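Local structure of leucine-rich repeat protein (Bacteroides thetaiotaomicron, 4ECN) at residues Ile733-Asn738 with Met758-Asn763; Tyr653-Ser658 with Tyr682-Lys687; Phe688-Phe693 with Glu714-Pro719. The protein is of unknown function but, as a probably extracellular protein built largely of leucine-rich repeats, may serve in protein binding. All coordinates share one frame; numbering follows the deposited sequence.

Interaction 1 (Ile733-Asn738 with Met758-Asn763)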
loop_
_atom_site.group_PDB
_atom_site.type_symbol
_atom_site.label_atom_id
_atom_site.label_comp_id
_atom_site.label_asym_id
_atom_site.label_seq_id
_atom_site.Cartn_x
_atom_site.Cartn_y
_atom_site.Cartn_z
ATOM N N ILE A 733 11.658 -5.732 35.644
ATOM C CA ILE A 733 12.723 -4.724 35.785
ATOM C C ILE A 733 13.917 -5.113 34.874
ATOM O O ILE A 733 14.534 -6.161 35.105
ATOM C CB ILE A 733 13.183 -4.527 37.266
ATOM C CG1 ILE A 733 12.014 -4.303 38.243
ATOM C CG2 ILE A 733 14.154 -3.381 37.344
ATOM C CD1 ILE A 733 12.411 -4.339 39.717
ATOM N N ASP A 734 14.251 -4.274 33.862
ATOM C CA ASP A 734 15.403 -4.519 32.980
ATOM C C ASP A 734 16.511 -3.502 33.315
ATOM O O ASP A 734 16.390 -2.311 33.037
ATOM C CB ASP A 734 15.015 -4.476 31.486
ATOM C CG ASP A 734 16.076 -4.994 30.527
ATOM O OD1 ASP A 734 17.160 -5.409 30.999
ATOM O OD2 ASP A 734 15.841 -4.950 29.303
ATOM N N LEU A 735 17.565 -3.978 33.970
ATOM C CA LEU A 735 18.652 -3.121 34.423
ATOM C C LEU A 735 19.968 -3.536 33.823
ATOM O O LEU A 735 20.999 -3.073 34.290
ATOM C CB LEU A 735 18.733 -3.122 35.961
ATOM C CG LEU A 735 17.702 -2.209 36.676
ATOM C CD1 LEU A 735 17.573 -2.591 38.096
ATOM C CD2 LEU A 735 18.100 -0.746 36.589
ATOM N N ARG A 736 19.942 -4.301 32.715
ATOM C CA ARG A 736 21.157 -4.703 31.994
ATOM C C ARG A 736 21.957 -3.540 31.489
ATOM O O ARG A 736 21.377 -2.512 31.158
ATOM C CB ARG A 736 20.829 -5.549 30.776
ATOM C CG ARG A 736 20.383 -6.958 31.012
ATOM C CD ARG A 736 20.086 -7.540 29.667
ATOM N NE ARG A 736 19.122 -6.690 28.964
ATOM C CZ ARG A 736 19.156 -6.444 27.662
ATOM N NH1 ARG A 736 20.100 -6.995 26.900
ATOM N NH2 ARG A 736 18.236 -5.660 27.103
ATOM N N PHE A 737 23.278 -3.720 31.360
ATOM C CA PHE A 737 24.203 -2.720 30.831
ATOM C C PHE A 737 24.145 -1.430 31.638
ATOM O O PHE A 737 23.822 -0.363 31.130
ATOM C CB PHE A 737 23.951 -2.438 29.335
ATOM C CG PHE A 737 24.184 -3.665 28.487
ATOM C CD1 PHE A 737 25.471 -4.050 28.130
ATOM C CD2 PHE A 737 23.120 -4.451 28.067
ATOM C CE1 PHE A 737 25.688 -5.193 27.361
ATOM C CE2 PHE A 737 23.339 -5.588 27.287
ATOM C CZ PHE A 737 24.625 -5.958 26.948
ATOM N N ASN A 738 24.473 -1.551 32.909
ATOM C CA ASN A 738 24.681 -0.452 33.843
ATOM C C ASN A 738 26.025 -0.713 34.492
ATOM O O ASN A 738 26.821 -1.502 33.961
ATOM C CB ASN A 738 23.530 -0.301 34.852
ATOM C CG ASN A 738 22.330 0.419 34.309
ATOM O OD1 ASN A 738 22.171 1.618 34.515
ATOM N ND2 ASN A 738 21.467 -0.295 33.599
HETATM N N MSE A 758 13.430 -10.149 36.310
HETATM C CA MSE A 758 14.491 -9.169 36.550
HETATM C C MSE A 758 15.779 -9.588 35.872
HETATM O O MSE A 758 16.198 -10.739 35.985
HETATM C CB MSE A 758 14.740 -8.926 38.045
HETATM C CG MSE A 758 15.693 -7.763 38.270
HETATM SE SE MSE A 758 15.607 -7.036 40.028
HETATM C CE MSE A 758 17.061 -5.812 39.905
ATOM N N ASP A 759 16.417 -8.632 35.186
ATOM C CA ASP A 759 17.679 -8.878 34.500
ATOM C C ASP A 759 18.701 -7.796 34.872
ATOM O O ASP A 759 18.494 -6.612 34.582
ATOM C CB ASP A 759 17.481 -8.955 32.976
ATOM C CG ASP A 759 18.560 -9.715 32.222
ATOM O OD1 ASP A 759 19.681 -9.862 32.766
ATOM O OD2 ASP A 759 18.301 -10.131 31.077
ATOM N N VAL A 760 19.775 -8.216 35.563
ATOM C CA VAL A 760 20.876 -7.345 35.968
ATOM C C VAL A 760 22.169 -7.799 35.261
ATOM O O VAL A 760 23.268 -7.531 35.764
ATOM C CB VAL A 760 21.077 -7.223 37.506
ATOM C CG1 VAL A 760 20.059 -6.279 38.107
ATOM C CG2 VAL A 760 21.064 -8.574 38.214
ATOM N N SER A 761 22.031 -8.449 34.068
ATOM C CA SER A 761 23.177 -8.895 33.276
ATOM C C SER A 761 23.990 -7.710 32.795
ATOM O O SER A 761 23.415 -6.649 32.522
ATOM C CB SER A 761 22.736 -9.737 32.087
ATOM O OG SER A 761 22.130 -10.927 32.554
ATOM N N TYR A 762 25.330 -7.887 32.688
ATOM C CA TYR A 762 26.279 -6.856 32.244
ATOM C C TYR A 762 26.221 -5.688 33.224
ATOM O O TYR A 762 25.643 -4.643 32.945
ATOM C CB TYR A 762 25.999 -6.415 30.794
ATOM C CG TYR A 762 26.166 -7.529 29.776
ATOM C CD1 TYR A 762 25.114 -8.389 29.473
ATOM C CD2 TYR A 762 27.362 -7.695 29.084
ATOM C CE1 TYR A 762 25.260 -9.407 28.532
ATOM C CE2 TYR A 762 27.516 -8.703 28.133
ATOM C CZ TYR A 762 26.469 -9.573 27.875
ATOM O OH TYR A 762 26.628 -10.581 26.942
ATOM N N ASN A 763 26.725 -5.942 34.426
ATOM C CA ASN A 763 26.795 -5.005 35.534
ATOM C C ASN A 763 28.079 -5.290 36.281
ATOM O O ASN A 763 28.941 -6.006 35.745
ATOM C CB ASN A 763 25.547 -5.073 36.429
ATOM C CG ASN A 763 24.455 -4.119 35.978
ATOM O OD1 ASN A 763 24.566 -2.910 36.135
ATOM N ND2 ASN A 763 23.373 -4.634 35.419
#

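Interaction 2 (Tyr653-Ser658 with Tyr682-Lys687)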
loop_
_atom_site.group_PDB
_atom_site.type_symbol
_atom_site.label_atom_id
_atom_site.label_comp_id
_atom_site.label_asym_id
_atom_site.label_seq_id
_atom_site.Cartn_x
_atom_site.Cartn_y
_atom_site.Cartn_z
ATOM N N TYR A 653 16.894 5.860 23.817
ATOM C CA TYR A 653 17.876 6.553 22.978
ATOM C C TYR A 653 17.715 8.087 23.043
ATOM O O TYR A 653 17.476 8.747 22.032
ATOM C CB TYR A 653 17.808 6.068 21.524
ATOM C CG TYR A 653 18.245 4.631 21.353
ATOM C CD1 TYR A 653 17.329 3.588 21.437
ATOM C CD2 TYR A 653 19.574 4.315 21.078
ATOM C CE1 TYR A 653 17.724 2.263 21.255
ATOM C CE2 TYR A 653 19.981 2.992 20.898
ATOM C CZ TYR A 653 19.049 1.970 20.976
ATOM O OH TYR A 653 19.441 0.671 20.790
ATOM N N ASN A 654 17.905 8.641 24.243
ATOM C CA ASN A 654 17.902 10.080 24.530
ATOM C C ASN A 654 19.121 10.402 25.422
ATOM O O ASN A 654 20.064 9.604 25.450
ATOM C CB ASN A 654 16.581 10.507 25.166
ATOM C CG ASN A 654 15.493 10.711 24.159
ATOM O OD1 ASN A 654 15.501 11.687 23.425
ATOM N ND2 ASN A 654 14.493 9.849 24.147
ATOM N N LYS A 655 19.101 11.534 26.159
ATOM C CA LYS A 655 20.197 11.966 27.031
ATOM C C LYS A 655 19.657 12.309 28.414
ATOM O O LYS A 655 20.096 13.297 29.008
ATOM C CB LYS A 655 20.922 13.189 26.410
ATOM C CG LYS A 655 21.544 12.937 25.039
ATOM C CD LYS A 655 22.276 14.152 24.503
ATOM C CE LYS A 655 23.761 13.925 24.328
ATOM N NZ LYS A 655 24.493 13.857 25.628
ATOM N N ILE A 656 18.655 11.545 28.904
ATOM C CA ILE A 656 18.020 11.792 30.207
ATOM C C ILE A 656 19.069 11.564 31.312
ATOM O O ILE A 656 19.726 10.524 31.320
ATOM C CB ILE A 656 16.737 10.921 30.435
ATOM C CG1 ILE A 656 15.783 10.848 29.214
ATOM C CG2 ILE A 656 15.995 11.277 31.747
ATOM C CD1 ILE A 656 15.069 12.023 28.857
ATOM N N GLY A 657 19.207 12.531 32.221
ATOM C CA GLY A 657 20.146 12.450 33.341
ATOM C C GLY A 657 21.533 13.003 33.064
ATOM O O GLY A 657 22.412 12.960 33.934
ATOM N N SER A 658 21.745 13.506 31.833
ATOM C CA SER A 658 23.020 14.086 31.419
ATOM C C SER A 658 23.192 15.443 32.068
ATOM O O SER A 658 24.321 15.917 32.180
ATOM C CB SER A 658 23.124 14.185 29.900
ATOM O OG SER A 658 22.148 15.037 29.329
ATOM N N TYR A 682 18.999 3.255 27.077
ATOM C CA TYR A 682 19.923 4.084 26.282
ATOM C C TYR A 682 19.685 5.537 26.605
ATOM O O TYR A 682 19.037 6.269 25.848
ATOM C CB TYR A 682 19.842 3.836 24.772
ATOM C CG TYR A 682 20.184 2.419 24.384
ATOM C CD1 TYR A 682 19.207 1.422 24.373
ATOM C CD2 TYR A 682 21.481 2.069 24.016
ATOM C CE1 TYR A 682 19.511 0.115 24.006
ATOM C CE2 TYR A 682 21.792 0.765 23.628
ATOM C CZ TYR A 682 20.798 -0.205 23.609
ATOM O OH TYR A 682 21.078 -1.498 23.232
ATOM N N ASN A 683 20.166 5.928 27.786
ATOM C CA ASN A 683 20.099 7.295 28.293
ATOM C C ASN A 683 21.353 7.540 29.103
ATOM O O ASN A 683 22.363 6.898 28.834
ATOM C CB ASN A 683 18.804 7.546 29.077
ATOM C CG ASN A 683 17.677 7.972 28.173
ATOM O OD1 ASN A 683 17.756 9.009 27.552
ATOM N ND2 ASN A 683 16.608 7.204 28.063
ATOM N N GLU A 684 21.340 8.490 30.019
ATOM C CA GLU A 684 22.522 8.808 30.808
ATOM C C GLU A 684 22.135 8.919 32.276
ATOM O O GLU A 684 22.715 9.707 33.030
ATOM C CB GLU A 684 23.175 10.094 30.293
ATOM C CG GLU A 684 23.682 10.004 28.861
ATOM C CD GLU A 684 24.281 11.280 28.317
ATOM O OE1 GLU A 684 25.156 11.869 28.991
ATOM O OE2 GLU A 684 23.903 11.668 27.191
ATOM N N ILE A 685 21.151 8.090 32.677
ATOM C CA ILE A 685 20.577 8.020 34.012
ATOM C C ILE A 685 21.598 7.444 34.962
ATOM O O ILE A 685 22.078 6.314 34.779
ATOM C CB ILE A 685 19.273 7.190 33.977
ATOM C CG1 ILE A 685 18.189 7.922 33.128
ATOM C CG2 ILE A 685 18.780 6.882 35.391
ATOM C CD1 ILE A 685 17.101 7.049 32.626
ATOM N N GLN A 686 21.941 8.244 35.975
ATOM C CA GLN A 686 22.892 7.866 37.016
ATOM C C GLN A 686 22.177 7.603 38.327
ATOM O O GLN A 686 22.666 6.816 39.127
ATOM C CB GLN A 686 23.938 8.958 37.187
ATOM C CG GLN A 686 25.284 8.541 36.655
ATOM C CD GLN A 686 26.237 9.699 36.546
ATOM O OE1 GLN A 686 26.174 10.499 35.603
ATOM N NE2 GLN A 686 27.198 9.753 37.451
ATOM N N LYS A 687 21.022 8.264 38.535
ATOM C CA LYS A 687 20.154 8.167 39.701
ATOM C C LYS A 687 18.845 7.511 39.280
ATOM O O LYS A 687 18.178 7.975 38.354
ATOM C CB LYS A 687 19.920 9.569 40.336
ATOM C CG LYS A 687 19.509 9.554 41.836
ATOM C CD LYS A 687 17.976 9.430 42.108
ATOM C CE LYS A 687 17.580 8.851 43.465
ATOM N NZ LYS A 687 17.794 7.368 43.552
#

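Interaction 3 (Phe688-Phe693 with Glu714-Pro719)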
loop_
_atom_site.group_PDB
_atom_site.type_symbol
_atom_site.label_atom_id
_atom_site.label_comp_id
_atom_site.label_asym_id
_atom_site.label_seq_id
_atom_site.Cartn_x
_atom_site.Cartn_y
_atom_site.Cartn_z
ATOM N N PHE A 688 18.488 6.413 39.948
ATOM C CA PHE A 688 17.268 5.650 39.686
ATOM C C PHE A 688 16.023 6.601 39.762
ATOM O O PHE A 688 15.958 7.432 40.676
ATOM C CB PHE A 688 17.172 4.493 40.674
ATOM C CG PHE A 688 15.942 3.659 40.473
ATOM C CD1 PHE A 688 14.755 3.976 41.122
ATOM C CD2 PHE A 688 15.960 2.563 39.615
ATOM C CE1 PHE A 688 13.612 3.215 40.918
ATOM C CE2 PHE A 688 14.824 1.772 39.450
ATOM C CZ PHE A 688 13.653 2.116 40.087
ATOM N N PRO A 689 15.051 6.520 38.811
ATOM C CA PRO A 689 13.962 7.510 38.785
ATOM C C PRO A 689 12.875 7.297 39.854
ATOM O O PRO A 689 11.703 7.066 39.539
ATOM C CB PRO A 689 13.391 7.348 37.382
ATOM C CG PRO A 689 13.664 5.942 37.032
ATOM C CD PRO A 689 14.980 5.618 37.642
ATOM N N THR A 690 13.255 7.501 41.122
ATOM C CA THR A 690 12.377 7.442 42.309
ATOM C C THR A 690 11.098 8.286 42.075
ATOM O O THR A 690 9.991 7.881 42.441
ATOM C CB THR A 690 13.166 7.956 43.534
ATOM O OG1 THR A 690 14.377 7.207 43.651
ATOM C CG2 THR A 690 12.372 7.878 44.828
ATOM N N GLU A 691 11.289 9.438 41.420
ATOM C CA GLU A 691 10.304 10.428 40.988
ATOM C C GLU A 691 9.066 9.785 40.380
ATOM O O GLU A 691 7.981 10.348 40.482
ATOM C CB GLU A 691 10.941 11.352 39.938
ATOM C CG GLU A 691 12.367 11.781 40.270
ATOM C CD GLU A 691 13.498 10.939 39.711
ATOM O OE1 GLU A 691 13.658 10.917 38.471
ATOM O OE2 GLU A 691 14.290 10.396 40.514
ATOM N N LEU A 692 9.235 8.639 39.702
ATOM C CA LEU A 692 8.140 7.927 39.074
ATOM C C LEU A 692 7.276 7.206 40.111
ATOM O O LEU A 692 6.063 7.223 40.020
ATOM C CB LEU A 692 8.691 6.922 38.068
ATOM C CG LEU A 692 9.446 7.469 36.858
ATOM C CD1 LEU A 692 10.040 6.331 36.025
ATOM C CD2 LEU A 692 8.556 8.312 35.990
ATOM N N PHE A 693 7.895 6.596 41.104
ATOM C CA PHE A 693 7.223 5.813 42.121
ATOM C C PHE A 693 6.622 6.726 43.193
ATOM O O PHE A 693 5.454 6.552 43.573
ATOM C CB PHE A 693 8.228 4.807 42.707
ATOM C CG PHE A 693 8.735 3.897 41.607
ATOM C CD1 PHE A 693 7.942 2.859 41.123
ATOM C CD2 PHE A 693 9.948 4.150 40.979
ATOM C CE1 PHE A 693 8.370 2.069 40.055
ATOM C CE2 PHE A 693 10.377 3.359 39.913
ATOM C CZ PHE A 693 9.597 2.308 39.471
ATOM N N GLU A 714 18.989 2.118 49.254
ATOM C CA GLU A 714 17.692 2.116 49.923
ATOM C C GLU A 714 16.972 3.470 49.723
ATOM O O GLU A 714 17.615 4.513 49.520
ATOM C CB GLU A 714 17.818 1.777 51.423
ATOM C CG GLU A 714 18.622 2.755 52.273
ATOM C CD GLU A 714 18.533 2.549 53.777
ATOM O OE1 GLU A 714 18.082 1.462 54.217
ATOM O OE2 GLU A 714 18.908 3.488 54.518
ATOM N N ASN A 715 15.628 3.395 49.728
ATOM C CA ASN A 715 14.654 4.477 49.583
ATOM C C ASN A 715 14.693 5.071 48.134
ATOM O O ASN A 715 14.412 6.255 47.913
ATOM C CB ASN A 715 14.868 5.551 50.661
ATOM C CG ASN A 715 14.846 4.981 52.059
ATOM O OD1 ASN A 715 15.698 5.298 52.888
ATOM N ND2 ASN A 715 13.933 4.063 52.331
ATOM N N SER A 716 14.981 4.194 47.152
ATOM C CA SER A 716 14.976 4.483 45.723
ATOM C C SER A 716 13.637 4.100 45.129
ATOM O O SER A 716 13.159 4.750 44.203
ATOM C CB SER A 716 16.103 3.746 45.005
ATOM O OG SER A 716 17.367 4.335 45.252
ATOM N N LEU A 717 13.066 3.012 45.630
ATOM C CA LEU A 717 11.781 2.462 45.221
ATOM C C LEU A 717 10.702 2.650 46.294
ATOM O O LEU A 717 9.627 2.071 46.166
ATOM C CB LEU A 717 11.978 0.958 44.957
ATOM C CG LEU A 717 12.511 0.538 43.592
ATOM C CD1 LEU A 717 12.781 -0.939 43.571
ATOM C CD2 LEU A 717 11.485 0.816 42.509
ATOM N N LYS A 718 11.001 3.416 47.373
ATOM C CA LYS A 718 10.130 3.606 48.540
ATOM C C LYS A 718 10.574 4.762 49.481
ATOM O O LYS A 718 11.774 5.058 49.554
ATOM C CB LYS A 718 10.117 2.306 49.370
ATOM C CG LYS A 718 11.485 1.901 49.945
ATOM C CD LYS A 718 11.479 0.580 50.763
ATOM C CE LYS A 718 10.591 0.526 52.001
ATOM N NZ LYS A 718 10.928 1.556 53.027
ATOM N N PRO A 719 9.641 5.339 50.297
ATOM C CA PRO A 719 10.059 6.301 51.334
ATOM C C PRO A 719 10.654 5.568 52.563
ATOM O O PRO A 719 10.662 4.332 52.587
ATOM C CB PRO A 719 8.769 7.018 51.665
ATOM C CG PRO A 719 7.707 6.013 51.400
ATOM C CD PRO A 719 8.185 5.092 50.353
#

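Interaction 1 (Ile733-Asn738 with Met758-Asn763)
Met-758, a selenomethionine, pairs with Ile-733 where strands 757-759 and 732-734 run parallel. Its CG stands anti to the backbone N (chi1 -172°) and the chain continues extended, which carries SE past Ile-733 CD1 and sets CE 3.7 Å from Leu-735 CD1. Asp-759 joins the backbones twice: its N donates to Ile-733 O at 3.1 Å, and its O accepts from Leu-735 N at 2.9 Å. Its carboxylate lies beside that of Asp-734, and the methylenes of Arg-736 pass across it, CD being 3.4 Å from Asp-759 OD2. The guanidinium itself turns to Asp-734: Arg-736 NE meets the syn lone pair of Asp-734 OD1 in a salt bridge of 3.1 Å. Beside it, NH2 is weakly bonded to OD2. Asp-759 OD1 takes both N and OG of Ser-761, closing an Asx turn, while OD2 accepts from Ser-401 OG. Val-760 CG1 rests on Leu-735 CB, and Ser-761 O receives Phe-737 N. Tyr-762 lays its ring in an offset stack against Phe-737, centroids 4.3 Å apart and planes at 16°, and also stacks with His-785. Asn-763, the asparagine of the LxxLxLxxN repeat, sends ND2 to Leu-735 O at 3.1 Å on a nearly straight path (170°), and to Val-760 O in its own turn. Asn-738 ND2 reaches Leu-735 O from the other face of that carbonyl. The buried amides thus satisfy backbone groups in the bends that follow these two strands of the leucine-rich repeat. On the carboxylate side, Arg-736 probably offsets part of the charge of two neighbouring aspartates, but no N-H of it points at Asp-759, which relies instead on hydroxyl and backbone donors.

Interaction 2 (Tyr653-Ser658 with Tyr682-Lys687)
Tyr-653 stacks on Tyr-682 in an offset pair, centroids 4.0 Å apart and planes at 9°, its OH lying over a face of the partner ring near CZ; it also stacks with His-628. A serine in place of Tyr-682 would probably leave this face of Tyr-653 without its ring partner and less restrained in rotation. Asn-654 N donates to Tyr-682 O at 3.1 Å, while its side chain serves its own repeat and the preceding one, ND2 reaching Phe-651 O and Phe-626 O and OD1 taking Leu-631 N. Asn-654 and Asn-683 are equivalent asparagines of successive leucine-rich repeats, and Asn-683 ND2 likewise bonds Phe-651 O. Lys-655 runs alongside Glu-684, bending at its last two torsions to bring NZ onto the syn side of OE2 in a 2.8 Å salt bridge. Ile-656 O accepts from Glu-684 N at 2.9 Å. Gly-657 sits in a type II turn from Lys-655 to Ser-658, at a positive phi (90°) where a CB would press on the preceding carbonyl. Ser-658 OG gives a 2.7 Å bond to Lys-655 O, and its CB packs against Glu-684 OE1.

Interaction 3 (Phe688-Phe693 with Glu714-Pro719)
Leu-717 CD2 touches two phenylalanines of the other segment. It sits over the centre of the Phe-693 ring, 3.8 Å from the centroid and 12° off the ring normal, a CH-pi contact. It also approaches Phe-688 obliquely, 3.5 Å from CZ. Beside this apolar group lies the polar link: Thr-690 OG1 donates to Ser-716 O at 2.8 Å, in the carbonyl plane and on a lone pair. With OG1 anti to its carbonyl carbon (chi1 -54°), Thr-690 places the hydroxyl on this oxygen, and CB and CG2 flank it. The ring of Phe-688 comes obliquely against the same carbonyl, CD1 being 3.6 Å from Ser-716 O.

A second shell fixes both sides. Pro-689 centres an inverse gamma turn in which Thr-690 N bonds Phe-688 O at 2.7 Å, and its CD lies over one face of the Phe-688 ring, toward the rim. On the other segment the carboxylate of Asp-746 grips three successive backbone nitrogens, OD1 taking Asn-715 N and OD2 taking those of Ser-716 and Leu-717, while Ser-716 OG turns back to Pro-713 O. The contact thus joins two connections of the repeat array: the short helix 690-694, between strands 675-679 and 701-703, and the equivalent loop of the next repeat, between strands 701-703 and 732-734.

The three contacts follow one another along the repeat array, their centres 15 Å (interactions 1 and 2), 17 Å (1 and 3) and 16 Å (2 and 3) apart. Interactions 2 and 3 are continuous in the chain at Lys-687 and Phe-688, and they touch where Lys-687 NZ comes 3.5 Å from Ser-716 OG. Interaction 1 touches neither, its nearest atoms being about 5 Å away from each. The repeat of strand 701-703 bridges the gap to interaction 2: Asn-706 and Asn-707 contact Tyr-682 and Asn-683 on one side and Phe-737 and Asn-738 on the other. The sodium site at Gln-314 and Val-317 involves none of these segments.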